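Local coordinates for lectin 2 (Agrocybe aegerita, PDB 4TQJ), which recognises glycans ending in a non-reducing terminal N-acetylglucosamine, as a fungal sugar-binding lectin, at residues Trp223-Phe231 with Ile243-Trp252. The protein carries 1 engineered substitution. Residues are numbered along the deposited sequence; the frame is centred on the assembly and turned at random.
Sequences WKIGDHPRF and IIGCGKAGCW
W223 drives the six-membered end of its indole edge-on into the backbone of the strand opposite, CZ3 lying 3.5 Å from C of G245. G245, with no side chain, leaves room for CZ3 and for CG of R230, 3.9 Å from its CA. Farther along the same rim, CZ2 of W223 meets CD1 of W252 at 3.9 Å, the two side chains crossing at about a right angle, while NE1 donates a hydrogen bond to OD1 of N215. The CB of W223 sits over one face of the R230 guanidinium. The R230 chain bends at chi2 and chi3 (142° and -77°), which lets NE donate to O of H228 at 2.9 Å, with the O close to the guanidinium plane. Strands 230-233 and 242-246 form the first hairpin of a four-stranded antiparallel sheet, one blade of a beta-propeller with FG-GAP-like repeats. F231 and I244 are its hydrogen-bonded pair, F231 N reaching I244 O at 2.7 Å; both are apolar, suiting a face packed on I287 of the next blade. There the F231 ring turns its edge to C246, CE2 to SG 4.1 Å. P229, which has no N-H to satisfy, packs its ring on C246 while its O accepts from C246 N at 2.9 Å. H228 suits its place because ND1 can accept K224 N in the ring plane, fixing the ring's rotation with CD2 3.5 Å from C of G247.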
loop_
_atom_site.group_PDB
_atom_site.type_symbol
_atom_site.label_atom_id
_atom_site.label_comp_id
_atom_site.label_asym_id
_atom_site.label_seq_id
_atom_site.Cartn_x
_atom_site.Cartn_y
_atom_site.Cartn_z
ATOM N N TRP A 223 -40.108 -8.588 2.768
ATOM C CA TRP A 223 -38.873 -8.006 2.235
ATOM C C TRP A 223 -38.603 -8.443 0.786
ATOM O O TRP A 223 -38.374 -9.619 0.538
ATOM C CB TRP A 223 -37.695 -8.407 3.141
ATOM C CG TRP A 223 -37.806 -7.765 4.495
ATOM C CD1 TRP A 223 -38.601 -8.170 5.541
ATOM C CD2 TRP A 223 -37.144 -6.575 4.932
ATOM N NE1 TRP A 223 -38.457 -7.304 6.604
ATOM C CE2 TRP A 223 -37.574 -6.313 6.252
ATOM C CE3 TRP A 223 -36.225 -5.703 4.339
ATOM C CZ2 TRP A 223 -37.107 -5.220 6.993
ATOM C CZ3 TRP A 223 -35.768 -4.613 5.068
ATOM C CH2 TRP A 223 -36.215 -4.378 6.381
ATOM N N LYS A 224 -38.610 -7.506 -0.164
ATOM C CA LYS A 224 -38.393 -7.877 -1.566
ATOM C C LYS A 224 -37.013 -7.491 -2.113
ATOM O O LYS A 224 -36.470 -6.428 -1.786
ATOM C CB LYS A 224 -39.475 -7.293 -2.468
ATOM C CG LYS A 224 -40.904 -7.627 -2.070
ATOM C CD LYS A 224 -41.832 -6.956 -3.075
ATOM C CE LYS A 224 -43.265 -6.856 -2.576
ATOM N NZ LYS A 224 -44.102 -6.034 -3.511
ATOM N N ILE A 225 -36.469 -8.359 -2.965
ATOM C CA ILE A 225 -35.146 -8.145 -3.553
ATOM C C ILE A 225 -34.951 -6.740 -4.168
ATOM O O ILE A 225 -33.936 -6.081 -3.944
ATOM C CB ILE A 225 -34.787 -9.260 -4.564
ATOM C CG1 ILE A 225 -34.572 -10.578 -3.819
ATOM C CG2 ILE A 225 -33.521 -8.899 -5.342
ATOM C CD1 ILE A 225 -33.401 -10.511 -2.817
ATOM N N GLY A 226 -35.894 -6.229 -4.932
ATOM C CA GLY A 226 -35.568 -4.911 -5.469
ATOM C C GLY A 226 -35.524 -3.847 -4.373
ATOM O O GLY A 226 -34.512 -3.190 -4.039
ATOM N N ASP A 227 -36.673 -3.773 -3.742
ATOM C CA ASP A 227 -37.182 -2.592 -3.118
ATOM C C ASP A 227 -36.675 -2.390 -1.700
ATOM O O ASP A 227 -36.723 -1.275 -1.185
ATOM C CB ASP A 227 -38.697 -2.765 -3.133
ATOM C CG ASP A 227 -39.197 -3.262 -4.486
ATOM O OD1 ASP A 227 -40.083 -4.136 -4.537
ATOM O OD2 ASP A 227 -38.691 -2.771 -5.512
ATOM N N HIS A 228 -36.190 -3.471 -1.090
ATOM C CA HIS A 228 -35.814 -3.478 0.321
ATOM C C HIS A 228 -34.447 -4.100 0.528
ATOM O O HIS A 228 -34.344 -5.274 0.911
ATOM C CB HIS A 228 -36.838 -4.247 1.147
ATOM C CG HIS A 228 -38.247 -3.799 0.918
ATOM N ND1 HIS A 228 -39.207 -4.620 0.364
ATOM C CD2 HIS A 228 -38.856 -2.614 1.145
ATOM C CE1 HIS A 228 -40.349 -3.963 0.273
ATOM N NE2 HIS A 228 -40.162 -2.738 0.737
ATOM N N PRO A 229 -33.391 -3.317 0.272
ATOM C CA PRO A 229 -32.009 -3.781 0.442
ATOM C C PRO A 229 -31.716 -4.236 1.872
ATOM O O PRO A 229 -32.196 -3.618 2.818
ATOM C CB PRO A 229 -31.171 -2.542 0.085
ATOM C CG PRO A 229 -32.124 -1.379 0.146
ATOM C CD PRO A 229 -33.454 -1.934 -0.238
ATOM N N ARG A 230 -30.957 -5.319 2.012
ATOM C CA ARG A 230 -30.538 -5.811 3.321
ATOM C C ARG A 230 -29.029 -5.986 3.365
ATOM O O ARG A 230 -28.405 -6.363 2.368
ATOM C CB ARG A 230 -31.225 -7.131 3.661
ATOM C CG ARG A 230 -32.660 -6.949 4.174
ATOM C CD ARG A 230 -33.560 -8.065 3.648
ATOM N NE ARG A 230 -33.920 -7.837 2.246
ATOM C CZ ARG A 230 -34.413 -8.769 1.430
ATOM N NH1 ARG A 230 -34.605 -10.015 1.867
ATOM N NH2 ARG A 230 -34.706 -8.458 0.173
ATOM N N PHE A 231 -28.465 -5.748 4.542
ATOM C CA PHE A 231 -27.022 -5.750 4.721
ATOM C C PHE A 231 -26.607 -6.480 5.985
ATOM O O PHE A 231 -27.365 -6.560 6.958
ATOM C CB PHE A 231 -26.513 -4.311 4.840
ATOM C CG PHE A 231 -27.033 -3.387 3.789
ATOM C CD1 PHE A 231 -26.327 -3.191 2.610
ATOM C CD2 PHE A 231 -28.222 -2.708 3.975
ATOM C CE1 PHE A 231 -26.795 -2.326 1.633
ATOM C CE2 PHE A 231 -28.710 -1.839 3.000
ATOM C CZ PHE A 231 -27.984 -1.642 1.825
ATOM N N ILE A 243 -27.549 -7.166 11.562
ATOM C CA ILE A 243 -28.347 -7.137 10.351
ATOM C C ILE A 243 -29.182 -5.869 10.266
ATOM O O ILE A 243 -29.763 -5.429 11.254
ATOM C CB ILE A 243 -29.217 -8.386 10.224
ATOM C CG1 ILE A 243 -28.315 -9.597 9.962
ATOM C CG2 ILE A 243 -30.219 -8.230 9.106
ATOM C CD1 ILE A 243 -29.049 -10.891 9.969
ATOM N N ILE A 244 -29.203 -5.269 9.080
ATOM C CA ILE A 244 -29.969 -4.056 8.859
ATOM C C ILE A 244 -30.551 -4.075 7.460
ATOM O O ILE A 244 -29.960 -4.629 6.543
ATOM C CB ILE A 244 -29.114 -2.781 9.108
ATOM C CG1 ILE A 244 -29.928 -1.506 8.869
ATOM C CG2 ILE A 244 -27.845 -2.801 8.248
ATOM C CD1 ILE A 244 -29.289 -0.236 9.454
ATOM N N GLY A 245 -31.739 -3.502 7.307
ATOM C CA GLY A 245 -32.416 -3.509 6.029
ATOM C C GLY A 245 -33.265 -2.266 5.892
ATOM O O GLY A 245 -33.822 -1.779 6.873
ATOM N N CYS A 246 -33.350 -1.749 4.676
ATOM C CA CYS A 246 -34.189 -0.595 4.390
ATOM C C CYS A 246 -35.533 -1.089 3.871
ATOM O O CYS A 246 -35.617 -1.617 2.764
ATOM C CB CYS A 246 -33.524 0.289 3.335
ATOM S SG CYS A 246 -31.830 0.744 3.757
ATOM N N GLY A 247 -36.571 -0.918 4.682
ATOM C CA GLY A 247 -37.875 -1.468 4.384
ATOM C C GLY A 247 -38.886 -0.431 3.942
ATOM O O GLY A 247 -38.572 0.434 3.134
ATOM N N LYS A 248 -40.108 -0.537 4.455
ATOM C CA LYS A 248 -41.176 0.386 4.082
ATOM C C LYS A 248 -41.106 1.619 4.958
ATOM O O LYS A 248 -40.927 2.743 4.463
ATOM C CB LYS A 248 -42.544 -0.295 4.262
ATOM C CG LYS A 248 -43.755 0.531 3.832
ATOM C CD LYS A 248 -45.059 -0.177 4.220
ATOM C CE LYS A 248 -46.266 0.366 3.464
ATOM N NZ LYS A 248 -46.520 1.806 3.715
ATOM N N ALA A 249 -41.239 1.402 6.267
ATOM C CA ALA A 249 -41.319 2.503 7.229
ATOM C C ALA A 249 -39.959 3.145 7.489
ATOM O O ALA A 249 -39.894 4.251 8.017
ATOM C CB ALA A 249 -41.960 2.045 8.548
ATOM N N GLY A 250 -38.879 2.475 7.086
ATOM C CA GLY A 250 -37.530 2.969 7.364
ATOM C C GLY A 250 -36.515 1.841 7.500
ATOM O O GLY A 250 -36.688 0.803 6.879
ATOM N N CYS A 251 -35.470 2.040 8.306
ATOM C CA CYS A 251 -34.457 1.005 8.537
ATOM C C CYS A 251 -34.717 0.204 9.804
ATOM O O CYS A 251 -34.867 0.765 10.898
ATOM C CB CYS A 251 -33.053 1.610 8.625
ATOM S SG CYS A 251 -32.572 2.572 7.201
ATOM N N TRP A 252 -34.753 -1.111 9.631
ATOM C CA TRP A 252 -34.970 -2.064 10.704
ATOM C C TRP A 252 -33.665 -2.799 11.002
ATOM O O TRP A 252 -32.984 -3.228 10.071
ATOM C CB TRP A 252 -35.991 -3.094 10.237
ATOM C CG TRP A 252 -37.367 -2.530 10.113
ATOM C CD1 TRP A 252 -37.930 -1.950 9.007
ATOM C CD2 TRP A 252 -38.365 -2.505 11.137
ATOM N NE1 TRP A 252 -39.222 -1.553 9.291
ATOM C CE2 TRP A 252 -39.513 -1.890 10.590
ATOM C CE3 TRP A 252 -38.400 -2.949 12.464
ATOM C CZ2 TRP A 252 -40.686 -1.699 11.329
ATOM C CZ3 TRP A 252 -39.566 -2.749 13.205
ATOM C CH2 TRP A 252 -40.695 -2.139 12.630
HETATM O O HOH W 1 -36.422 0.337 0.778
#